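Local atomic coordinates of lactococcal phage P2 ORF15 (Lactococcus phage p2, PDB entry 2WZP), a protein that probably serves as the distal tail (Dit) protein of the phage, a structural subunit of the tail-tip baseplate by which the virion meets its host. Residues M[54-59]-M[154-159]; M[266-271]-M[315-320]. All blocks are in the same frame, centred on the assembly; numbering follows the deposited sequence.

Contact 1 of 2, residues M[54-59]-M[154-159]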
loop_
_atom_site.group_PDB
_atom_site.type_symbol
_atom_site.label_atom_id
_atom_site.label_comp_id
_atom_site.label_asym_id
_atom_site.label_seq_id
_atom_site.Cartn_x
_atom_site.Cartn_y
_atom_site.Cartn_z
ATOM N N VAL M 54 16.335 26.494 -17.101
ATOM C CA VAL M 54 16.688 25.339 -16.287
ATOM C C VAL M 54 16.398 25.807 -14.852
ATOM O O VAL M 54 16.989 26.802 -14.411
ATOM C CB VAL M 54 18.169 24.921 -16.478
ATOM C CG1 VAL M 54 18.595 23.925 -15.407
ATOM C CG2 VAL M 54 18.396 24.329 -17.855
ATOM N N ARG M 55 15.471 25.113 -14.140
ATOM C CA ARG M 55 15.082 25.452 -12.760
ATOM C C ARG M 55 15.201 24.316 -11.754
ATOM O O ARG M 55 15.044 23.143 -12.109
ATOM C CB ARG M 55 13.655 26.002 -12.731
ATOM C CG ARG M 55 13.491 27.249 -13.563
ATOM C CD ARG M 55 12.132 27.849 -13.399
ATOM N NE ARG M 55 11.817 28.681 -14.553
ATOM C CZ ARG M 55 10.649 29.276 -14.738
ATOM N NH1 ARG M 55 9.685 29.156 -13.836
ATOM N NH2 ARG M 55 10.443 30.018 -15.815
ATOM N N PHE M 56 15.428 24.686 -10.479
ATOM C CA PHE M 56 15.498 23.773 -9.335
ATOM C C PHE M 56 14.279 24.028 -8.484
ATOM O O PHE M 56 13.937 25.188 -8.221
ATOM C CB PHE M 56 16.732 24.044 -8.470
ATOM C CG PHE M 56 18.078 23.536 -8.923
ATOM C CD1 PHE M 56 18.215 22.825 -10.124
ATOM C CD2 PHE M 56 19.213 23.770 -8.158
ATOM C CE1 PHE M 56 19.465 22.385 -10.553
ATOM C CE2 PHE M 56 20.464 23.313 -8.580
ATOM C CZ PHE M 56 20.580 22.633 -9.779
ATOM N N TYR M 57 13.636 22.951 -8.039
ATOM C CA TYR M 57 12.468 22.989 -7.173
ATOM C C TYR M 57 12.675 21.995 -6.059
ATOM O O TYR M 57 13.360 20.992 -6.235
ATOM C CB TYR M 57 11.201 22.569 -7.950
ATOM C CG TYR M 57 10.796 23.514 -9.059
ATOM C CD1 TYR M 57 9.997 24.620 -8.801
ATOM C CD2 TYR M 57 11.189 23.288 -10.378
ATOM C CE1 TYR M 57 9.627 25.503 -9.817
ATOM C CE2 TYR M 57 10.803 24.153 -11.412
ATOM C CZ TYR M 57 10.019 25.261 -11.124
ATOM O OH TYR M 57 9.606 26.131 -12.114
ATOM N N GLN M 58 12.048 22.270 -4.914
ATOM C CA GLN M 58 11.962 21.387 -3.760
ATOM C C GLN M 58 13.262 20.766 -3.250
ATOM O O GLN M 58 13.428 19.544 -3.356
ATOM C CB GLN M 58 10.899 20.314 -4.020
ATOM C CG GLN M 58 9.475 20.863 -4.085
ATOM C CD GLN M 58 8.580 19.961 -4.889
ATOM O OE1 GLN M 58 8.438 18.763 -4.607
ATOM N NE2 GLN M 58 7.967 20.516 -5.922
ATOM N N PRO M 59 14.170 21.570 -2.641
ATOM C CA PRO M 59 15.387 20.975 -2.047
ATOM C C PRO M 59 14.984 19.936 -1.011
ATOM O O PRO M 59 14.066 20.177 -0.216
ATOM C CB PRO M 59 16.080 22.161 -1.366
ATOM C CG PRO M 59 15.021 23.207 -1.227
ATOM C CD PRO M 59 14.100 23.023 -2.385
ATOM N N GLU M 154 13.603 15.926 -14.084
ATOM C CA GLU M 154 14.623 15.006 -13.574
ATOM C C GLU M 154 14.965 15.256 -12.100
ATOM O O GLU M 154 14.353 16.118 -11.456
ATOM C CB GLU M 154 15.899 15.106 -14.459
ATOM C CG GLU M 154 15.710 14.823 -15.946
ATOM C CD GLU M 154 15.049 13.518 -16.387
ATOM O OE1 GLU M 154 14.530 13.486 -17.524
ATOM O OE2 GLU M 154 15.030 12.536 -15.610
ATOM N N LYS M 155 15.953 14.509 -11.579
ATOM C CA LYS M 155 16.448 14.653 -10.208
ATOM C C LYS M 155 17.947 14.890 -10.234
ATOM O O LYS M 155 18.668 14.159 -10.915
ATOM C CB LYS M 155 16.152 13.398 -9.370
ATOM C CG LYS M 155 14.682 13.087 -9.223
ATOM C CD LYS M 155 13.873 13.998 -8.299
ATOM C CE LYS M 155 12.591 13.244 -7.984
ATOM N NZ LYS M 155 12.788 12.114 -7.016
ATOM N N ILE M 156 18.419 15.929 -9.523
ATOM C CA ILE M 156 19.840 16.246 -9.398
ATOM C C ILE M 156 20.218 16.193 -7.908
ATOM O O ILE M 156 19.429 16.650 -7.078
ATOM C CB ILE M 156 20.220 17.565 -10.121
ATOM C CG1 ILE M 156 21.738 17.638 -10.402
ATOM C CG2 ILE M 156 19.670 18.837 -9.432
ATOM C CD1 ILE M 156 22.196 18.798 -11.224
ATOM N N THR M 157 21.359 15.560 -7.570
ATOM C CA THR M 157 21.844 15.412 -6.185
ATOM C C THR M 157 23.270 15.924 -6.067
ATOM O O THR M 157 24.128 15.606 -6.899
ATOM C CB THR M 157 21.770 13.967 -5.693
ATOM O OG1 THR M 157 20.492 13.418 -5.982
ATOM C CG2 THR M 157 22.104 13.816 -4.209
ATOM N N PHE M 158 23.519 16.680 -4.994
ATOM C CA PHE M 158 24.818 17.247 -4.739
ATOM C C PHE M 158 25.366 16.842 -3.424
ATOM O O PHE M 158 24.675 16.902 -2.399
ATOM C CB PHE M 158 24.751 18.778 -4.742
ATOM C CG PHE M 158 24.442 19.392 -6.076
ATOM C CD1 PHE M 158 25.451 19.633 -6.998
ATOM C CD2 PHE M 158 23.146 19.795 -6.391
ATOM C CE1 PHE M 158 25.164 20.223 -8.233
ATOM C CE2 PHE M 158 22.867 20.412 -7.621
ATOM C CZ PHE M 158 23.879 20.611 -8.534
ATOM N N ASP M 159 26.661 16.545 -3.435
ATOM C CA ASP M 159 27.445 16.331 -2.233
ATOM C C ASP M 159 27.848 17.729 -1.771
ATOM O O ASP M 159 28.160 18.580 -2.586
ATOM C CB ASP M 159 28.705 15.516 -2.538
ATOM C CG ASP M 159 28.517 14.014 -2.501
ATOM O OD1 ASP M 159 27.808 13.522 -1.571
ATOM O OD2 ASP M 159 29.220 13.309 -3.280
#
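With CG anti to the carbonyl carbon (chi1 -78°), Phe56 swings the end of its ring up to segment 154-159 of strand 153-163, where Phe158 brings its own ring to meet it. Ile156 differs: its CG1 runs anti to the backbone N, and the CG2 methyl between N and the carbonyl carbon becomes the branch that touches. Phe56 CE1 lies 3.7 Å from Ile156 CG2, and the methyl approaches the ring obliquely. Phe56 CZ reaches Phe158 CE2 at 3.8 Å, arriving at the edge of the Phe158 ring near its plane, while the two side chains cross at about a right angle. In the antiparallel sheet of the N-terminal Dit domain, strand 89-95 lies between these two strands and 54-57 is outermost within this chain; the Phe56 and Ile156 CA atoms are 8.7 Å apart, and the side chains meet over the intervening strand. That strand also supplies Phe91, whose ring stacks with Phe56, and Leu93, which packs against it. All three touching residues are buried and the contact is wholly apolar. Helix 100-115 closes over the same face, with Ile114 on Ile156, while from strand 130-140 Leu137 packs on Ile156 and Leu135 on Phe158.

Contact 2 of 2, residues M[266-271]-M[315-320]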
loop_
_atom_site.group_PDB
_atom_site.type_symbol
_atom_site.label_atom_id
_atom_site.label_comp_id
_atom_site.label_asym_id
_atom_site.label_seq_id
_atom_site.Cartn_x
_atom_site.Cartn_y
_atom_site.Cartn_z
ATOM N N ILE M 266 53.394 37.138 -0.462
ATOM C CA ILE M 266 53.151 35.723 -0.222
ATOM C C ILE M 266 51.651 35.491 -0.269
ATOM O O ILE M 266 50.903 36.220 0.373
ATOM C CB ILE M 266 53.708 35.318 1.169
ATOM C CG1 ILE M 266 55.248 35.534 1.250
ATOM C CG2 ILE M 266 53.290 33.868 1.549
ATOM C CD1 ILE M 266 55.820 35.552 2.712
ATOM N N LEU M 267 51.206 34.463 -0.981
ATOM C CA LEU M 267 49.791 34.106 -1.040
ATOM C C LEU M 267 49.553 32.864 -0.196
ATOM O O LEU M 267 50.267 31.870 -0.328
ATOM C CB LEU M 267 49.319 33.915 -2.494
ATOM C CG LEU M 267 47.816 33.675 -2.717
ATOM C CD1 LEU M 267 47.369 34.248 -4.043
ATOM C CD2 LEU M 267 47.492 32.219 -2.688
ATOM N N ILE M 268 48.572 32.943 0.692
ATOM C CA ILE M 268 48.175 31.830 1.563
ATOM C C ILE M 268 46.701 31.483 1.363
ATOM O O ILE M 268 45.909 32.376 1.084
ATOM C CB ILE M 268 48.572 31.977 3.063
ATOM C CG1 ILE M 268 47.896 33.186 3.727
ATOM C CG2 ILE M 268 50.110 32.034 3.237
ATOM C CD1 ILE M 268 48.041 33.265 5.250
ATOM N N ASN M 269 46.346 30.183 1.466
ATOM C CA ASN M 269 44.966 29.730 1.392
ATOM C C ASN M 269 44.806 28.488 2.215
ATOM O O ASN M 269 45.374 27.451 1.877
ATOM C CB ASN M 269 44.488 29.524 -0.039
ATOM C CG ASN M 269 42.994 29.396 -0.130
ATOM O OD1 ASN M 269 42.263 29.102 0.855
ATOM N ND2 ASN M 269 42.515 29.572 -1.331
ATOM N N THR M 270 44.046 28.594 3.316
ATOM C CA THR M 270 43.841 27.481 4.260
ATOM C C THR M 270 42.704 26.520 3.862
ATOM O O THR M 270 42.420 25.567 4.595
ATOM C CB THR M 270 43.696 27.991 5.679
ATOM O OG1 THR M 270 42.507 28.760 5.774
ATOM C CG2 THR M 270 44.878 28.815 6.133
ATOM N N ASP M 271 42.051 26.776 2.705
ATOM C CA ASP M 271 40.982 25.926 2.170
ATOM C C ASP M 271 41.554 24.516 2.014
ATOM O O ASP M 271 42.502 24.347 1.263
ATOM C CB ASP M 271 40.518 26.479 0.806
ATOM C CG ASP M 271 39.440 25.717 0.062
ATOM O OD1 ASP M 271 39.189 24.531 0.406
ATOM O OD2 ASP M 271 38.901 26.266 -0.917
ATOM N N ALA M 315 48.506 43.188 4.811
ATOM C CA ALA M 315 47.916 41.885 4.493
ATOM C C ALA M 315 46.498 42.130 4.000
ATOM O O ALA M 315 45.776 42.960 4.560
ATOM C CB ALA M 315 47.895 40.977 5.715
ATOM N N GLU M 316 46.109 41.445 2.926
ATOM C CA GLU M 316 44.777 41.550 2.345
ATOM C C GLU M 316 44.191 40.158 2.401
ATOM O O GLU M 316 44.740 39.231 1.813
ATOM C CB GLU M 316 44.858 42.058 0.896
ATOM C CG GLU M 316 45.341 43.492 0.791
ATOM C CD GLU M 316 44.284 44.566 0.635
ATOM O OE1 GLU M 316 44.596 45.622 0.040
ATOM O OE2 GLU M 316 43.144 44.350 1.099
ATOM N N PHE M 317 43.104 40.021 3.151
ATOM C CA PHE M 317 42.389 38.763 3.356
ATOM C C PHE M 317 41.040 38.692 2.640
ATOM O O PHE M 317 40.367 39.710 2.442
ATOM C CB PHE M 317 42.192 38.535 4.866
ATOM C CG PHE M 317 43.297 37.802 5.592
ATOM C CD1 PHE M 317 43.001 36.833 6.539
ATOM C CD2 PHE M 317 44.634 38.088 5.335
ATOM C CE1 PHE M 317 44.013 36.176 7.228
ATOM C CE2 PHE M 317 45.649 37.401 5.995
ATOM C CZ PHE M 317 45.329 36.439 6.924
ATOM N N LYS M 318 40.652 37.468 2.278
ATOM C CA LYS M 318 39.345 37.071 1.749
ATOM C C LYS M 318 38.953 35.888 2.614
ATOM O O LYS M 318 39.530 34.805 2.491
ATOM C CB LYS M 318 39.397 36.702 0.267
ATOM C CG LYS M 318 38.022 36.577 -0.363
ATOM C CD LYS M 318 38.125 36.076 -1.784
ATOM C CE LYS M 318 36.772 36.096 -2.422
ATOM N NZ LYS M 318 36.794 35.620 -3.821
ATOM N N ILE M 319 38.102 36.155 3.599
ATOM C CA ILE M 319 37.669 35.173 4.592
ATOM C C ILE M 319 36.402 34.511 4.178
ATOM O O ILE M 319 35.482 35.181 3.715
ATOM C CB ILE M 319 37.569 35.846 5.967
ATOM C CG1 ILE M 319 38.953 36.390 6.397
ATOM C CG2 ILE M 319 36.999 34.904 7.009
ATOM C CD1 ILE M 319 38.953 37.733 6.771
ATOM N N LYS M 320 36.365 33.172 4.328
ATOM C CA LYS M 320 35.204 32.374 4.007
ATOM C C LYS M 320 34.471 32.171 5.318
ATOM O O LYS M 320 34.815 31.277 6.098
ATOM C CB LYS M 320 35.601 31.058 3.325
ATOM C CG LYS M 320 34.486 30.508 2.472
ATOM C CD LYS M 320 34.712 29.053 2.097
ATOM C CE LYS M 320 34.943 28.797 0.626
ATOM N NZ LYS M 320 35.218 27.363 0.400
#
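Apolar contact joins Ile268 and Phe317: the CD1 methyl of the isoleucine stands 4.5 Å from Phe317 CZ, a loose and oblique approach to the far end of the ring. Phe227 of the intervening strand 224-233 touches both, its ring nearly parallel to that of Phe317, and Phe172 meets Phe317 edge-to-face. The charged pair is only a near approach: Asp271 OD2 and Lys320 NZ are 4.1 Å apart, too far for a salt bridge, so any attraction is probably modest. Lys320 starts with CG anti to its backbone N and bends at chi3 (-114°); its ammonium forms a salt bridge with Asp134 and its side chain a cation-pi contact with Tyr165. Asp271 OD1 accepts from the backbone N of Asn273. Within 266-271, Asn269 OD1 accepts a hydrogen bond from Asp271 N at 3.0 Å, the donor sitting 38° out of the carbonyl plane, in an Asx turn. Strands 265-269 and 312-322 run in the same direction, with residues 268-271 and 317-320 only 2° apart, as expected for next-but-one neighbours in the antiparallel sheet of the C-terminal Dit domain, whose side chains meet across the strand between them.

Overall arrangement
Contact 1 belongs to the N-terminal Dit domain and contact 2 to the C-terminal one; they lie about 32 Å apart, centre to centre, and the first closes along the chain before the second opens. They share no strand, yet both join next-but-one neighbours of an antiparallel sheet, the strand between supplying aromatic rings. Both are largely buried, but contact 1 is entirely hydrophobic and lies on the sheet face under helix 100-115. Contact 2 is mixed: an apolar pair at one end and, beside the Asx turn at Asn269, a charged pair whose lysine is bridged to Asp134 of strand 130-140, in the N-terminal domain's sheet. It also lies nearer the middle of the chain's fold.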